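Side-chain contacts in VIN1 (Oscarella pearsei, PDB 6BFI), which is a sponge homologue of vinculin that binds actin filaments and may play a role in cell-cell adhesion: residues A744-D749 with P823-A828; V547-S552 with E556-L561. One frame throughout, in Å; residues are numbered along the deposited sequence.

Interaction 1 (A744-D749 with P823-A828); sequences ANACMD and PDSPIA
Where helix 718-745 gives way to the turn leading into helix 750-760, A746 turns its methyl group onto S825 and I827 of the loop that follows helix 786-817. A single small side chain carries the contact, and two partners of different character share it. The hydroxyl is one: S825 OG lies 3.6 Å from A746 CB, with S825 CB close behind it at 3.8 Å from the same carbon. The other is purely apolar, I827 CD1 meeting A746 CB at 3.7 Å, end methyl to methyl. I827 sets CG1 beside its own backbone N (chi1 -59°), and the branch then continues to the CD1 that does the touching. The CA atoms of A746 and S825 are 6.6 Å apart, the nearest such pair across the two segments, and the methyl fills the gap between them. Within segment 823-828, A828 N donates to S825 O at 3.1 Å, which fastens the short 3-10 turn carrying I827.

The turn itself is stiffened from inside. D749 N points at C747 SG, 3.4 Å away, in a fairly straight bond of 160°. K753 NZ reaches back from the next helix to the carbonyl oxygens of A744, N745 and C747, gathering the end of the first helix around one ammonium group. Backbone bonds from A746 to R822 and from M748 to R820 hold the loop along the turn. D749 sits at the N-cap of helix 750-760, its OD1 making a weak bond to R751 N, so the whole is a tight connection between two consecutive helices of the all-helical vinculin-family fold.

Interaction 2 (V547-S552 with E556-L561); sequences VEADNS and EFVAKL
S552 OG sits beside the ring of F557, 3.7 Å from its CD2, while accepting a hydrogen bond from N554 N in the manner of an ST turn. The hydroxyl gets there because OG stands anti to the backbone N of S552 (chi1 177°), beside the carbonyl carbon. That places it at the rim of the phenyl ring near the ring plane, and S552 CB lies in that plane too, 3.9 Å from F557 CD2. A second oxygen comes to the same rim: E548 OE1 is 3.9 Å from F557 CZ, its carboxylate tilted 43° from the ring. The hydrogens at an aromatic edge are slightly positive, so both oxygens probably find a mildly favourable setting there. The other carboxylate oxygen, E548 OE2, forms a long, weak ion pair with R751 of helix 750-760.

Beside this polar edge the two helices come close at the small residue A549: its CA atom is 5.2 Å from that of V558. V558 CG2 packs on carbonyl oxygens, 3.5 Å from A549 O and a little farther from S552 O. A549 O is also the acceptor for S552 N, so the methyl rests on an oxygen that is already engaged. The apolar part of the contact centres on A549 CB, with L561 CD2 3.8 Å away and V558 CG1 a little farther off.

The segments run antiparallel, forming a tight helical hairpin between helices 524-550 and 555-569. F557 and L561 also touch V612 of helix 589-615, with V609 adding to the cover over L561, whereas N551 faces the start of helix 750-760.

How the interactions relate
From the N terminus, interaction 2 comes first, a short-range closure of the connection, residues 551-554, between helices 524-550 and 555-569. The chain then travels some 180 residues before A744-D749 opens interaction 1, the long-range closure, whose partner lies beyond a further 73 residues and three helices, 750-760, 763-778 and 786-817. The two loops therefore follow in series, neither enclosing nor crossing the other. Their centres nevertheless lie about 17 Å apart, and they touch directly, D749 OD1 and N551 ND2 being 2.6 Å apart in a probable hydrogen bond, which joins the hairpin to the C-terminal helices.

Interaction 1 (A744-D749 with P823-A828)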
ATOM      1  N   ALA A 744     -11.393 -12.146   7.587  1.00 82.43           N
ATOM      2  CA  ALA A 744     -11.229 -11.688   6.211  1.00 81.35           C
ATOM      3  C   ALA A 744     -11.993 -12.564   5.230  1.00 87.88           C
ATOM      4  O   ALA A 744     -12.479 -12.071   4.207  1.00 93.96           O
ATOM      5  CB  ALA A 744      -9.745 -11.650   5.844  1.00 76.69           C
ATOM      6  N   ASN A 745     -12.120 -13.861   5.523  1.00 87.88           N
ATOM      7  CA  ASN A 745     -12.778 -14.764   4.584  1.00 91.87           C
ATOM      8  C   ASN A 745     -14.270 -14.469   4.478  1.00 93.19           C
ATOM      9  O   ASN A 745     -14.834 -14.484   3.378  1.00 94.81           O
ATOM     10  CB  ASN A 745     -12.545 -16.214   5.007  1.00 99.79           C
ATOM     11  CG  ASN A 745     -12.941 -17.205   3.929  1.00107.41           C
ATOM     12  OD1 ASN A 745     -14.084 -17.659   3.876  1.00112.50           O
ATOM     13  ND2 ASN A 745     -11.994 -17.546   3.063  1.00107.92           N
ATOM     14  N   ALA A 746     -14.924 -14.195   5.605  1.00 91.35           N
ATOM     15  CA  ALA A 746     -16.358 -13.934   5.626  1.00 92.62           C
ATOM     16  C   ALA A 746     -16.705 -12.482   5.316  1.00 87.36           C
ATOM     17  O   ALA A 746     -17.869 -12.092   5.462  1.00 88.52           O
ATOM     18  CB  ALA A 746     -16.943 -14.328   6.985  1.00 94.19           C
ATOM     19  N   CYS A 747     -15.729 -11.682   4.897  1.00 83.51           N
ATOM     20  CA  CYS A 747     -15.961 -10.287   4.554  1.00 81.81           C
ATOM     21  C   CYS A 747     -16.332 -10.164   3.083  1.00 83.31           C
ATOM     22  O   CYS A 747     -15.707 -10.784   2.218  1.00 84.93           O
ATOM     23  CB  CYS A 747     -14.719  -9.448   4.853  1.00 79.95           C
ATOM     24  SG  CYS A 747     -14.874  -7.694   4.445  1.00 83.14           S
ATOM     25  N   MET A 748     -17.362  -9.365   2.806  1.00 82.69           N
ATOM     26  CA  MET A 748     -17.858  -9.168   1.451  1.00 83.26           C
ATOM     27  C   MET A 748     -17.409  -7.842   0.850  1.00 82.75           C
ATOM     28  O   MET A 748     -17.942  -7.429  -0.185  1.00 87.23           O
ATOM     29  CB  MET A 748     -19.384  -9.266   1.433  1.00 86.74           C
ATOM     30  CG  MET A 748     -19.948 -10.263   2.430  1.00 91.62           C
ATOM     31  SD  MET A 748     -21.688 -10.634   2.142  1.00101.29           S
ATOM     32  CE  MET A 748     -21.565 -11.722   0.725  1.00102.24           C
ATOM     33  N   ASP A 749     -16.449  -7.170   1.475  1.00 81.04           N
ATOM     34  CA  ASP A 749     -15.908  -5.902   0.991  1.00 80.25           C
ATOM     35  C   ASP A 749     -14.449  -6.152   0.623  1.00 82.35           C
ATOM     36  O   ASP A 749     -13.583  -6.210   1.499  1.00 82.74           O
ATOM     37  CB  ASP A 749     -16.051  -4.813   2.050  1.00 78.08           C
ATOM     38  CG  ASP A 749     -15.851  -3.419   1.488  1.00 78.65           C
ATOM     39  OD1 ASP A 749     -15.246  -3.290   0.402  1.00 81.89           O
ATOM     40  OD2 ASP A 749     -16.300  -2.450   2.135  1.00 76.42           O
ATOM     41  N   PRO A 823     -24.385 -12.881   6.511  1.00147.12           N
ATOM     42  CA  PRO A 823     -25.333 -13.030   7.627  1.00153.34           C
ATOM     43  C   PRO A 823     -25.307 -14.397   8.290  1.00162.30           C
ATOM     44  O   PRO A 823     -25.888 -14.544   9.375  1.00164.00           O
ATOM     45  CB  PRO A 823     -26.690 -12.764   6.965  1.00150.52           C
ATOM     46  CG  PRO A 823     -26.487 -13.166   5.541  1.00146.88           C
ATOM     47  CD  PRO A 823     -25.069 -12.792   5.209  1.00143.64           C
ATOM     48  N   ASP A 824     -24.654 -15.392   7.691  1.00168.68           N
ATOM     49  CA  ASP A 824     -24.671 -16.756   8.205  1.00175.36           C
ATOM     50  C   ASP A 824     -23.386 -17.177   8.901  1.00168.99           C
ATOM     51  O   ASP A 824     -23.435 -18.048   9.772  1.00172.07           O
ATOM     52  CB  ASP A 824     -24.957 -17.746   7.069  1.00182.96           C
ATOM     53  CG  ASP A 824     -23.878 -17.736   6.001  1.00183.59           C
ATOM     54  OD1 ASP A 824     -23.258 -16.670   5.791  1.00180.84           O
ATOM     55  OD2 ASP A 824     -23.646 -18.792   5.376  1.00186.02           O
ATOM     56  N   SER A 825     -22.247 -16.590   8.539  1.00158.07           N
ATOM     57  CA  SER A 825     -20.976 -17.020   9.101  1.00148.65           C
ATOM     58  C   SER A 825     -20.954 -16.786  10.611  1.00139.80           C
ATOM     59  O   SER A 825     -21.573 -15.841  11.109  1.00141.24           O
ATOM     60  CB  SER A 825     -19.819 -16.276   8.435  1.00145.75           C
ATOM     61  OG  SER A 825     -19.645 -16.695   7.093  1.00147.78           O
ATOM     62  N   PRO A 826     -20.256 -17.642  11.365  1.00127.98           N
ATOM     63  CA  PRO A 826     -20.183 -17.429  12.821  1.00125.24           C
ATOM     64  C   PRO A 826     -19.518 -16.117  13.194  1.00117.10           C
ATOM     65  O   PRO A 826     -19.764 -15.593  14.292  1.00118.57           O
ATOM     66  CB  PRO A 826     -19.372 -18.637  13.312  1.00126.23           C
ATOM     67  CG  PRO A 826     -18.605 -19.097  12.114  1.00124.49           C
ATOM     68  CD  PRO A 826     -19.492 -18.823  10.936  1.00126.55           C
ATOM     69  N   ILE A 827     -18.696 -15.567  12.299  1.00109.93           N
ATOM     70  CA  ILE A 827     -17.910 -14.359  12.538  1.00103.81           C
ATOM     71  C   ILE A 827     -18.887 -13.214  12.758  1.00106.08           C
ATOM     72  O   ILE A 827     -18.573 -12.210  13.407  1.00105.35           O
ATOM     73  CB  ILE A 827     -16.950 -14.062  11.365  1.00 98.56           C
ATOM     74  CG1 ILE A 827     -15.976 -15.216  11.139  1.00 97.99           C
ATOM     75  CG2 ILE A 827     -16.157 -12.795  11.633  1.00 92.92           C
ATOM     76  CD1 ILE A 827     -16.412 -16.207  10.087  1.00100.31           C
ATOM     77  N   ALA A 828     -20.092 -13.374  12.209  1.00110.36           N
ATOM     78  CA  ALA A 828     -21.123 -12.357  12.350  1.00112.05           C
ATOM     79  C   ALA A 828     -21.476 -12.114  13.811  1.00112.51           C
ATOM     80  O   ALA A 828     -21.902 -11.009  14.169  1.00111.92           O
ATOM     81  CB  ALA A 828     -22.365 -12.763  11.553  1.00118.18           C
TER

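Interaction 2 (V547-S552 with E556-L561)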
ATOM      1  N   VAL A 547     -16.926  -0.732 -10.847  1.00 60.29           N
ATOM      2  CA  VAL A 547     -15.963  -0.852  -9.755  1.00 63.32           C
ATOM      3  C   VAL A 547     -16.663  -1.273  -8.467  1.00 63.24           C
ATOM      4  O   VAL A 547     -16.171  -2.139  -7.733  1.00 64.23           O
ATOM      5  CB  VAL A 547     -15.189   0.468  -9.576  1.00 64.62           C
ATOM      6  CG1 VAL A 547     -14.510   0.513  -8.212  1.00 59.58           C
ATOM      7  CG2 VAL A 547     -14.162   0.630 -10.685  1.00 68.04           C
ATOM      8  N   GLU A 548     -17.824  -0.681  -8.177  1.00 62.65           N
ATOM      9  CA  GLU A 548     -18.527  -1.020  -6.943  1.00 63.60           C
ATOM     10  C   GLU A 548     -19.025  -2.459  -6.962  1.00 60.57           C
ATOM     11  O   GLU A 548     -19.013  -3.139  -5.928  1.00 59.63           O
ATOM     12  CB  GLU A 548     -19.689  -0.057  -6.714  1.00 72.76           C
ATOM     13  CG  GLU A 548     -19.564   0.736  -5.431  1.00 81.89           C
ATOM     14  CD  GLU A 548     -19.503  -0.138  -4.196  1.00 86.35           C
ATOM     15  OE1 GLU A 548     -20.561  -0.657  -3.781  1.00 87.77           O
ATOM     16  OE2 GLU A 548     -18.395  -0.310  -3.645  1.00 87.41           O
ATOM     17  N   ALA A 549     -19.473  -2.940  -8.122  1.00 60.80           N
ATOM     18  CA  ALA A 549     -19.926  -4.322  -8.219  1.00 68.09           C
ATOM     19  C   ALA A 549     -18.764  -5.296  -8.062  1.00 75.80           C
ATOM     20  O   ALA A 549     -18.894  -6.323  -7.383  1.00 74.72           O
ATOM     21  CB  ALA A 549     -20.643  -4.548  -9.550  1.00 64.80           C
ATOM     22  N   ASP A 550     -17.617  -4.989  -8.679  1.00 83.06           N
ATOM     23  CA  ASP A 550     -16.452  -5.861  -8.551  1.00 88.37           C
ATOM     24  C   ASP A 550     -15.989  -5.987  -7.107  1.00 90.91           C
ATOM     25  O   ASP A 550     -15.533  -7.061  -6.696  1.00 99.02           O
ATOM     26  CB  ASP A 550     -15.308  -5.336  -9.417  1.00 92.27           C
ATOM     27  CG  ASP A 550     -15.570  -5.505 -10.895  1.00 97.45           C
ATOM     28  OD1 ASP A 550     -16.719  -5.842 -11.265  1.00 99.51           O
ATOM     29  OD2 ASP A 550     -14.629  -5.297 -11.688  1.00 99.45           O
ATOM     30  N   ASN A 551     -16.104  -4.916  -6.325  1.00 83.93           N
ATOM     31  CA  ASN A 551     -15.597  -4.892  -4.960  1.00 80.42           C
ATOM     32  C   ASN A 551     -16.463  -5.675  -3.980  1.00 80.28           C
ATOM     33  O   ASN A 551     -16.065  -5.837  -2.821  1.00 81.62           O
ATOM     34  CB  ASN A 551     -15.462  -3.439  -4.491  1.00 79.04           C
ATOM     35  CG  ASN A 551     -14.733  -3.314  -3.169  1.00 82.57           C
ATOM     36  OD1 ASN A 551     -13.533  -3.573  -3.081  1.00 84.67           O
ATOM     37  ND2 ASN A 551     -15.459  -2.912  -2.128  1.00 82.57           N
ATOM     38  N   SER A 552     -17.618  -6.177  -4.405  1.00 78.98           N
ATOM     39  CA  SER A 552     -18.530  -6.888  -3.522  1.00 80.27           C
ATOM     40  C   SER A 552     -18.586  -8.364  -3.889  1.00 81.75           C
ATOM     41  O   SER A 552     -18.606  -8.721  -5.071  1.00 81.92           O
ATOM     42  CB  SER A 552     -19.938  -6.289  -3.587  1.00 81.88           C
ATOM     43  OG  SER A 552     -20.838  -7.023  -2.774  1.00 83.34           O
ATOM     44  N   GLU A 556     -26.319 -11.269  -4.980  1.00 84.66           N
ATOM     45  CA  GLU A 556     -27.599 -10.636  -5.282  1.00 85.36           C
ATOM     46  C   GLU A 556     -27.427  -9.150  -5.568  1.00 78.33           C
ATOM     47  O   GLU A 556     -28.022  -8.620  -6.516  1.00 77.00           O
ATOM     48  CB  GLU A 556     -28.577 -10.854  -4.127  1.00 94.63           C
ATOM     49  CG  GLU A 556     -28.684 -12.301  -3.662  1.00104.79           C
ATOM     50  CD  GLU A 556     -29.265 -13.223  -4.720  1.00112.64           C
ATOM     51  OE1 GLU A 556     -30.003 -12.734  -5.602  1.00116.99           O
ATOM     52  OE2 GLU A 556     -28.981 -14.438  -4.669  1.00117.18           O
ATOM     53  N   PHE A 557     -26.612  -8.464  -4.764  1.00 73.94           N
ATOM     54  CA  PHE A 557     -26.361  -7.046  -5.000  1.00 71.47           C
ATOM     55  C   PHE A 557     -25.624  -6.826  -6.317  1.00 73.60           C
ATOM     56  O   PHE A 557     -25.905  -5.859  -7.037  1.00 77.18           O
ATOM     57  CB  PHE A 557     -25.578  -6.454  -3.828  1.00 68.96           C
ATOM     58  CG  PHE A 557     -24.958  -5.118  -4.122  1.00 69.35           C
ATOM     59  CD1 PHE A 557     -25.749  -4.002  -4.337  1.00 69.94           C
ATOM     60  CD2 PHE A 557     -23.581  -4.976  -4.173  1.00 66.57           C
ATOM     61  CE1 PHE A 557     -25.176  -2.771  -4.610  1.00 67.41           C
ATOM     62  CE2 PHE A 557     -23.003  -3.749  -4.440  1.00 62.54           C
ATOM     63  CZ  PHE A 557     -23.801  -2.645  -4.659  1.00 60.83           C
ATOM     64  N   VAL A 558     -24.687  -7.715  -6.653  1.00 72.58           N
ATOM     65  CA  VAL A 558     -23.982  -7.605  -7.929  1.00 72.33           C
ATOM     66  C   VAL A 558     -24.946  -7.823  -9.088  1.00 72.42           C
ATOM     67  O   VAL A 558     -24.828  -7.185 -10.142  1.00 72.15           O
ATOM     68  CB  VAL A 558     -22.800  -8.595  -7.974  1.00 73.54           C
ATOM     69  CG1 VAL A 558     -22.145  -8.593  -9.349  1.00 74.27           C
ATOM     70  CG2 VAL A 558     -21.776  -8.252  -6.903  1.00 71.96           C
ATOM     71  N   ALA A 559     -25.920  -8.717  -8.909  1.00 71.87           N
ATOM     72  CA  ALA A 559     -26.902  -8.962  -9.961  1.00 73.52           C
ATOM     73  C   ALA A 559     -27.816  -7.758 -10.153  1.00 73.39           C
ATOM     74  O   ALA A 559     -28.063  -7.327 -11.286  1.00 75.98           O
ATOM     75  CB  ALA A 559     -27.714 -10.216  -9.637  1.00 76.34           C
ATOM     76  N   LYS A 560     -28.333  -7.201  -9.053  1.00 72.06           N
ATOM     77  CA  LYS A 560     -29.193  -6.024  -9.152  1.00 71.47           C
ATOM     78  C   LYS A 560     -28.446  -4.851  -9.776  1.00 65.70           C
ATOM     79  O   LYS A 560     -28.957  -4.183 -10.686  1.00 69.46           O
ATOM     80  CB  LYS A 560     -29.725  -5.643  -7.769  1.00 74.09           C
ATOM     81  CG  LYS A 560     -30.686  -6.652  -7.158  1.00 77.32           C
ATOM     82  CD  LYS A 560     -31.043  -6.263  -5.728  1.00 80.92           C
ATOM     83  CE  LYS A 560     -32.077  -7.205  -5.130  1.00 86.64           C
ATOM     84  NZ  LYS A 560     -32.368  -6.886  -3.702  1.00 87.71           N
ATOM     85  N   LEU A 561     -27.227  -4.588  -9.299  1.00 63.07           N
ATOM     86  CA  LEU A 561     -26.438  -3.493  -9.850  1.00 60.99           C
ATOM     87  C   LEU A 561     -26.101  -3.729 -11.315  1.00 65.23           C
ATOM     88  O   LEU A 561     -26.031  -2.775 -12.099  1.00 71.07           O
ATOM     89  CB  LEU A 561     -25.161  -3.305  -9.031  1.00 58.40           C
ATOM     90  CG  LEU A 561     -24.319  -2.084  -9.392  1.00 60.08           C
ATOM     91  CD1 LEU A 561     -25.183  -0.832  -9.376  1.00 53.30           C
ATOM     92  CD2 LEU A 561     -23.141  -1.944  -8.439  1.00 52.23           C
TER